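Local coordinates for protein AlbC (Streptomyces noursei, PDB 3OQV) that catalyses the ATP-independent formation of cyclo(L-phenylalanyl-L-leucyl) from two aminoacyl-tRNAs, a step in the biosynthesis of the antibacterial peptide albonoursin, at residues T48-L51 / L52-A55; R115-S118 / L119-Q123. All blocks are in the same frame, centred on the assembly; numbering follows the deposited sequence.

Contact 1. Residues T48-L51 / L52-A55; sequences TVML and LQWA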
ATOM      1  N   THR A  48     -11.503  -1.111   8.887  1.00 36.56           N
ATOM      2  CA  THR A  48     -10.178  -1.017   9.483  1.00 35.37           C
ATOM      3  C   THR A  48     -10.132  -1.751  10.818  1.00 36.92           C
ATOM      4  O   THR A  48      -9.259  -2.599  11.042  1.00 34.79           O
ATOM      5  CB  THR A  48      -9.737   0.450   9.666  1.00 36.30           C
ATOM      6  OG1 THR A  48      -9.820   1.126   8.407  1.00 34.92           O
ATOM      7  CG2 THR A  48      -8.299   0.514  10.170  1.00 33.60           C
ATOM      8  N   VAL A  49     -11.131  -1.498  11.659  1.00 35.27           N
ATOM      9  CA  VAL A  49     -11.181  -2.116  12.977  1.00 37.48           C
ATOM     10  C   VAL A  49     -11.202  -3.639  12.893  1.00 37.95           C
ATOM     11  O   VAL A  49     -10.428  -4.312  13.578  1.00 37.42           O
ATOM     12  CB  VAL A  49     -12.387  -1.609  13.793  1.00 37.36           C
ATOM     13  CG1 VAL A  49     -12.570  -2.437  15.051  1.00 37.83           C
ATOM     14  CG2 VAL A  49     -12.188  -0.136  14.157  1.00 40.13           C
ATOM     15  N   MET A  50     -12.059  -4.181  12.030  1.00 37.37           N
ATOM     16  CA  MET A  50     -12.156  -5.633  11.884  1.00 37.77           C
ATOM     17  C   MET A  50     -10.838  -6.233  11.393  1.00 36.15           C
ATOM     18  O   MET A  50     -10.426  -7.301  11.845  1.00 35.79           O
ATOM     19  CB  MET A  50     -13.297  -6.012  10.938  1.00 39.67           C
ATOM     20  CG  MET A  50     -14.680  -5.987  11.589  1.00 47.78           C
ATOM     21  SD  MET A  50     -15.632  -7.481  11.228  1.00 69.57           S
ATOM     22  CE  MET A  50     -15.459  -7.570   9.438  1.00 57.65           C
ATOM     23  N   LEU A  51     -10.188  -5.546  10.460  1.00 32.39           N
ATOM     24  CA  LEU A  51      -8.926  -6.015   9.912  1.00 32.64           C
ATOM     25  C   LEU A  51      -7.801  -5.979  10.950  1.00 32.81           C
ATOM     26  O   LEU A  51      -7.017  -6.927  11.067  1.00 29.99           O
ATOM     27  CB  LEU A  51      -8.545  -5.204   8.671  1.00 29.08           C
ATOM     28  CG  LEU A  51      -7.207  -5.564   8.023  1.00 32.94           C
ATOM     29  CD1 LEU A  51      -7.103  -7.072   7.751  1.00 36.98           C
ATOM     30  CD2 LEU A  51      -7.000  -4.748   6.746  1.00 35.71           C
ATOM     31  N   LEU A  52      -7.714  -4.878  11.689  1.00 30.15           N
ATOM     32  CA  LEU A  52      -6.773  -4.770  12.797  1.00 31.39           C
ATOM     33  C   LEU A  52      -6.957  -5.889  13.820  1.00 33.86           C
ATOM     34  O   LEU A  52      -5.979  -6.467  14.305  1.00 32.26           O
ATOM     35  CB  LEU A  52      -6.898  -3.408  13.484  1.00 32.93           C
ATOM     36  CG  LEU A  52      -6.384  -2.206  12.693  1.00 31.32           C
ATOM     37  CD1 LEU A  52      -6.670  -0.896  13.430  1.00 33.85           C
ATOM     38  CD2 LEU A  52      -4.891  -2.368  12.420  1.00 35.96           C
ATOM     39  N   GLN A  53      -8.210  -6.190  14.151  1.00 35.58           N
ATOM     40  CA  GLN A  53      -8.502  -7.221  15.136  1.00 37.65           C
ATOM     41  C   GLN A  53      -8.102  -8.585  14.584  1.00 38.07           C
ATOM     42  O   GLN A  53      -7.470  -9.389  15.267  1.00 38.38           O
ATOM     43  CB  GLN A  53      -9.992  -7.221  15.476  1.00 39.44           C
ATOM     44  CG  GLN A  53     -10.440  -6.029  16.303  1.00 44.59           C
ATOM     45  CD  GLN A  53     -11.943  -6.002  16.509  1.00 54.16           C
ATOM     46  OE1 GLN A  53     -12.716  -6.070  15.552  1.00 55.15           O
ATOM     47  NE2 GLN A  53     -12.366  -5.900  17.765  1.00 52.26           N
ATOM     48  N   TRP A  54      -8.480  -8.830  13.338  1.00 38.52           N
ATOM     49  CA  TRP A  54      -8.120 -10.061  12.661  1.00 39.96           C
ATOM     50  C   TRP A  54      -6.612 -10.283  12.693  1.00 40.17           C
ATOM     51  O   TRP A  54      -6.149 -11.377  13.015  1.00 40.84           O
ATOM     52  CB  TRP A  54      -8.613 -10.020  11.218  1.00 39.88           C
ATOM     53  CG  TRP A  54      -8.298 -11.259  10.440  1.00 44.96           C
ATOM     54  CD1 TRP A  54      -9.009 -12.426  10.428  1.00 46.54           C
ATOM     55  CD2 TRP A  54      -7.219 -11.437   9.517  1.00 44.07           C
ATOM     56  NE1 TRP A  54      -8.423 -13.326   9.565  1.00 45.04           N
ATOM     57  CE2 TRP A  54      -7.314 -12.748   9.007  1.00 46.26           C
ATOM     58  CE3 TRP A  54      -6.171 -10.618   9.083  1.00 46.60           C
ATOM     59  CZ2 TRP A  54      -6.404 -13.256   8.080  1.00 44.30           C
ATOM     60  CZ3 TRP A  54      -5.266 -11.128   8.172  1.00 42.43           C
ATOM     61  CH2 TRP A  54      -5.403 -12.424   7.661  1.00 39.42           C
ATOM     62  N   ALA A  55      -5.850  -9.242  12.369  1.00 39.10           N
ATOM     63  CA  ALA A  55      -4.396  -9.361  12.296  1.00 39.01           C
ATOM     64  C   ALA A  55      -3.786  -9.470  13.684  1.00 40.26           C
ATOM     65  O   ALA A  55      -2.872 -10.271  13.908  1.00 40.88           O
ATOM     66  CB  ALA A  55      -3.795  -8.185  11.546  1.00 38.30           C
TER
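L51 and W54, one turn apart on helix 45-58, meet at a slant: the methyl CD1 of L51 lies 3.9 Å from CE3, on the six-membered side of the W54 indole. Both side chains leave the backbone with CG anti to N, and a chi2 of 52° swings CD1 of L51 toward the indole. V230 touches both residues, and L235 of helix 232-238 reaches W54, so this flank of the helix faces the C-terminal part of the chain.

Q53 runs back along the preceding turn. Its CB sits 3.5 Å from the carbonyl O of V49, and CG comes nearer to the same oxygen, at 3.2 Å. CD then passes 3.9 Å from CG1 of V49, and at the tip OE1 rests 3.7 Å from that methyl, a van der Waals contact only. The two side chains lie side by side and point the same way, V49 and Q53 also touching S106 and V107 of helix 82-107. L52 repeats the pattern over T48, its CD1 3.9 Å from the methyl CG2, while the hydroxyl OG1 of T48 is turned aside to bond the backbone O of S44.

Underneath, four successive i to i+4 hydrogen bonds join the turns. The straightest runs from L52 N to T48 O, 2.8 Å with an angle of 175° at the hydrogen. L51 and L52 pack inward on I34 of strand 29-37. This is a regular alpha-helix bridging strands 29-37 and 59-67, the right-handed beta-alpha-beta crossover of a Rossmann fold.

Contact 2. Residues R115-S118 / L119-Q123; sequences RVRS and LSELQ. With PO4 (phosphate ion), chain D.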
ATOM      1  N   ARG A 115       2.437  -1.147  14.612  1.00 30.42           N
ATOM      2  CA  ARG A 115       3.355  -0.080  14.233  1.00 29.94           C
ATOM      3  C   ARG A 115       2.841   0.641  13.006  1.00 30.84           C
ATOM      4  O   ARG A 115       2.806   0.077  11.920  1.00 27.89           O
ATOM      5  CB  ARG A 115       4.763  -0.614  13.977  1.00 31.75           C
ATOM      6  CG  ARG A 115       5.771   0.481  13.647  1.00 34.53           C
ATOM      7  CD  ARG A 115       7.192  -0.055  13.683  1.00 47.43           C
ATOM      8  NE  ARG A 115       7.374  -1.169  12.755  1.00 49.95           N
ATOM      9  CZ  ARG A 115       8.370  -2.051  12.821  1.00 52.21           C
ATOM     10  NH1 ARG A 115       9.289  -1.951  13.772  1.00 54.83           N
ATOM     11  NH2 ARG A 115       8.448  -3.037  11.936  1.00 45.45           N
ATOM     12  N   VAL A 116       2.417   1.886  13.192  1.00 29.07           N
ATOM     13  CA  VAL A 116       1.726   2.625  12.140  1.00 29.16           C
ATOM     14  C   VAL A 116       2.600   3.772  11.678  1.00 27.19           C
ATOM     15  O   VAL A 116       2.989   4.617  12.482  1.00 26.44           O
ATOM     16  CB  VAL A 116       0.400   3.194  12.650  1.00 28.68           C
ATOM     17  CG1 VAL A 116      -0.320   3.960  11.553  1.00 31.97           C
ATOM     18  CG2 VAL A 116      -0.474   2.084  13.224  1.00 28.97           C
ATOM     19  N   ARG A 117       2.969   3.759  10.403  1.00 24.98           N
ATOM     20  CA  ARG A 117       3.833   4.792   9.845  1.00 25.85           C
ATOM     21  C   ARG A 117       3.315   5.209   8.477  1.00 28.44           C
ATOM     22  O   ARG A 117       2.660   4.418   7.791  1.00 28.71           O
ATOM     23  CB  ARG A 117       5.272   4.282   9.731  1.00 27.34           C
ATOM     24  CG  ARG A 117       5.935   3.989  11.081  1.00 28.02           C
ATOM     25  CD  ARG A 117       7.354   3.485  10.892  1.00 26.13           C
ATOM     26  NE  ARG A 117       7.345   2.082  10.515  1.00 26.98           N
ATOM     27  CZ  ARG A 117       8.423   1.316  10.442  1.00 29.45           C
ATOM     28  NH1 ARG A 117       9.624   1.845  10.618  1.00 27.43           N
ATOM     29  NH2 ARG A 117       8.303   0.043  10.077  1.00 28.29           N
ATOM     30  N   SER A 118       3.616   6.441   8.066  1.00 27.33           N
ATOM     31  CA  SER A 118       3.445   6.845   6.671  1.00 25.64           C
ATOM     32  C   SER A 118       4.504   6.183   5.792  1.00 24.65           C
ATOM     33  O   SER A 118       5.583   5.852   6.272  1.00 24.06           O
ATOM     34  CB  SER A 118       3.578   8.360   6.544  1.00 23.96           C
ATOM     35  OG  SER A 118       4.886   8.768   6.920  1.00 26.55           O
ATOM     36  N   LEU A 119       4.221   6.039   4.499  1.00 25.52           N
ATOM     37  CA  LEU A 119       5.249   5.561   3.563  1.00 26.19           C
ATOM     38  C   LEU A 119       6.440   6.523   3.530  1.00 25.37           C
ATOM     39  O   LEU A 119       7.595   6.099   3.529  1.00 24.33           O
ATOM     40  CB  LEU A 119       4.680   5.351   2.158  1.00 24.45           C
ATOM     41  CG  LEU A 119       5.614   4.735   1.095  1.00 28.00           C
ATOM     42  CD1 LEU A 119       6.296   3.449   1.598  1.00 21.47           C
ATOM     43  CD2 LEU A 119       4.841   4.433  -0.179  1.00 24.94           C
ATOM     44  N   SER A 120       6.166   7.821   3.592  1.00 25.57           N
ATOM     45  CA  SER A 120       7.247   8.793   3.546  1.00 23.73           C
ATOM     46  C   SER A 120       8.219   8.651   4.718  1.00 24.88           C
ATOM     47  O   SER A 120       9.423   8.731   4.520  1.00 27.70           O
ATOM     48  CB  SER A 120       6.713  10.234   3.411  1.00 26.47           C
ATOM     49  OG  SER A 120       6.121  10.662   4.614  1.00 27.15           O
ATOM     50  N   GLU A 121       7.719   8.303   5.905  1.00 24.01           N
ATOM     51  CA  GLU A 121       8.596   8.051   7.040  1.00 26.34           C
ATOM     52  C   GLU A 121       9.405   6.770   6.821  1.00 25.92           C
ATOM     53  O   GLU A 121      10.588   6.701   7.131  1.00 24.44           O
ATOM     54  CB  GLU A 121       7.774   7.900   8.322  1.00 29.30           C
ATOM     55  CG  GLU A 121       8.613   7.812   9.578  1.00 41.77           C
ATOM     56  CD  GLU A 121       7.769   7.555  10.811  1.00 51.45           C
ATOM     57  OE1 GLU A 121       6.551   7.844  10.756  1.00 51.88           O
ATOM     58  OE2 GLU A 121       8.316   7.028  11.811  1.00 55.49           O
ATOM     59  N   LEU A 122       8.729   5.743   6.328  1.00 23.04           N
ATOM     60  CA  LEU A 122       9.339   4.447   6.102  1.00 23.93           C
ATOM     61  C   LEU A 122      10.469   4.577   5.073  1.00 24.14           C
ATOM     62  O   LEU A 122      11.513   3.897   5.161  1.00 22.03           O
ATOM     63  CB  LEU A 122       8.255   3.503   5.591  1.00 21.72           C
ATOM     64  CG  LEU A 122       8.642   2.046   5.396  1.00 24.42           C
ATOM     65  CD1 LEU A 122       9.198   1.463   6.678  1.00 28.81           C
ATOM     66  CD2 LEU A 122       7.406   1.267   4.959  1.00 24.17           C
ATOM     67  N   GLN A 123      10.307   5.532   4.157  1.00 23.41           N
ATOM     68  CA  GLN A 123      11.252   5.690   3.060  1.00 24.65           C
ATOM     69  C   GLN A 123      12.590   6.214   3.562  1.00 25.80           C
ATOM     70  O   GLN A 123      13.599   6.135   2.862  1.00 27.95           O
ATOM     71  CB  GLN A 123      10.699   6.657   2.017  1.00 23.72           C
ATOM     72  CG  GLN A 123       9.629   6.069   1.116  1.00 24.32           C
ATOM     73  CD  GLN A 123       9.371   6.957  -0.064  1.00 32.31           C
ATOM     74  OE1 GLN A 123       9.166   8.161   0.101  1.00 30.30           O
ATOM     75  NE2 GLN A 123       9.484   6.400  -1.271  1.00 30.45           N
TER
HETATM   76  P   PO4 D 250      10.772   8.761  -3.956  1.00 54.45           P
HETATM   77  O1  PO4 D 250       9.531   7.942  -3.662  1.00 51.72           O
HETATM   78  O2  PO4 D 250      11.110   8.594  -5.420  1.00 52.61           O
HETATM   79  O3  PO4 D 250      10.530  10.217  -3.633  1.00 52.33           O
HETATM   80  O4  PO4 D 250      11.915   8.271  -3.101  1.00 55.17           O
HETATM   81  O   HOH W   1      10.497   4.576  11.114  1.00 26.42           O
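S118 caps helix 119-122 directly at the end of strand 114-118, an N-cap at a strand-to-helix junction of the Rossmann fold. Its OG accepts from E121 N at 3.0 Å; a chi1 of 63° sets the hydroxyl between backbone N and carbonyl carbon, turned to the first helical turn. S118 O receives L122 N at 3.1 Å and a weak, strongly bent bond from E121 N, so both polar oxygens of this buried serine are engaged. S118 also packs on Y66, and L119, beyond the cap, lies close to A181 and E182, residues probably concerned with substrate binding or catalysis.

The outer side is looser. R117 crosses E121 at about a right angle, their guanidinium and carboxylate planes 84° apart. CD of R117 comes to 3.8 Å from OE2 of E121, but NE stays 5.2 Å from that oxygen, leaving opposite charges near each other without a salt bridge. Water 1, at the guanidinium edge, accepts from R117 NH1 and gives only a weak bond to E121 OE2. The ionic partner of R117 is D63, on strand 59-67, which also pairs with R115. With alanine in place of R117, D63 would probably lose one arginine mate and L122 CD1 the flat group it packs against.

At the far end, Q123 NE2 bonds O1 of a phosphate ion, probably from the crystallisation liquor. The R117 guanidinium has R115 CD over one face and L122 CD1 over the opposite one, both offset toward the rim, the latter 3.7 Å above the plane.

Both contacts are partly buried and local, joining neighbouring turns or elements of one Rossmann-like domain, with centres about 19 Å and nearest atoms about 6 Å apart. Contact 1 lies within a helix packed on the central strand 29-37; contact 2 links the edge strand 114-118 to the short helix after it. Their buried residues differ: L51 and L52 with T48 and A55 in 48-55, a capping serine with L119 and L122 in 115-123. At the outer side, the first has a glutamine lying along a valine, the second an arginine held mainly by D63 and linked only weakly, through a water, to a glutamate. The side chain of L119 lies about 6 Å from the bound dithiane diol, that of L51 about 9 Å.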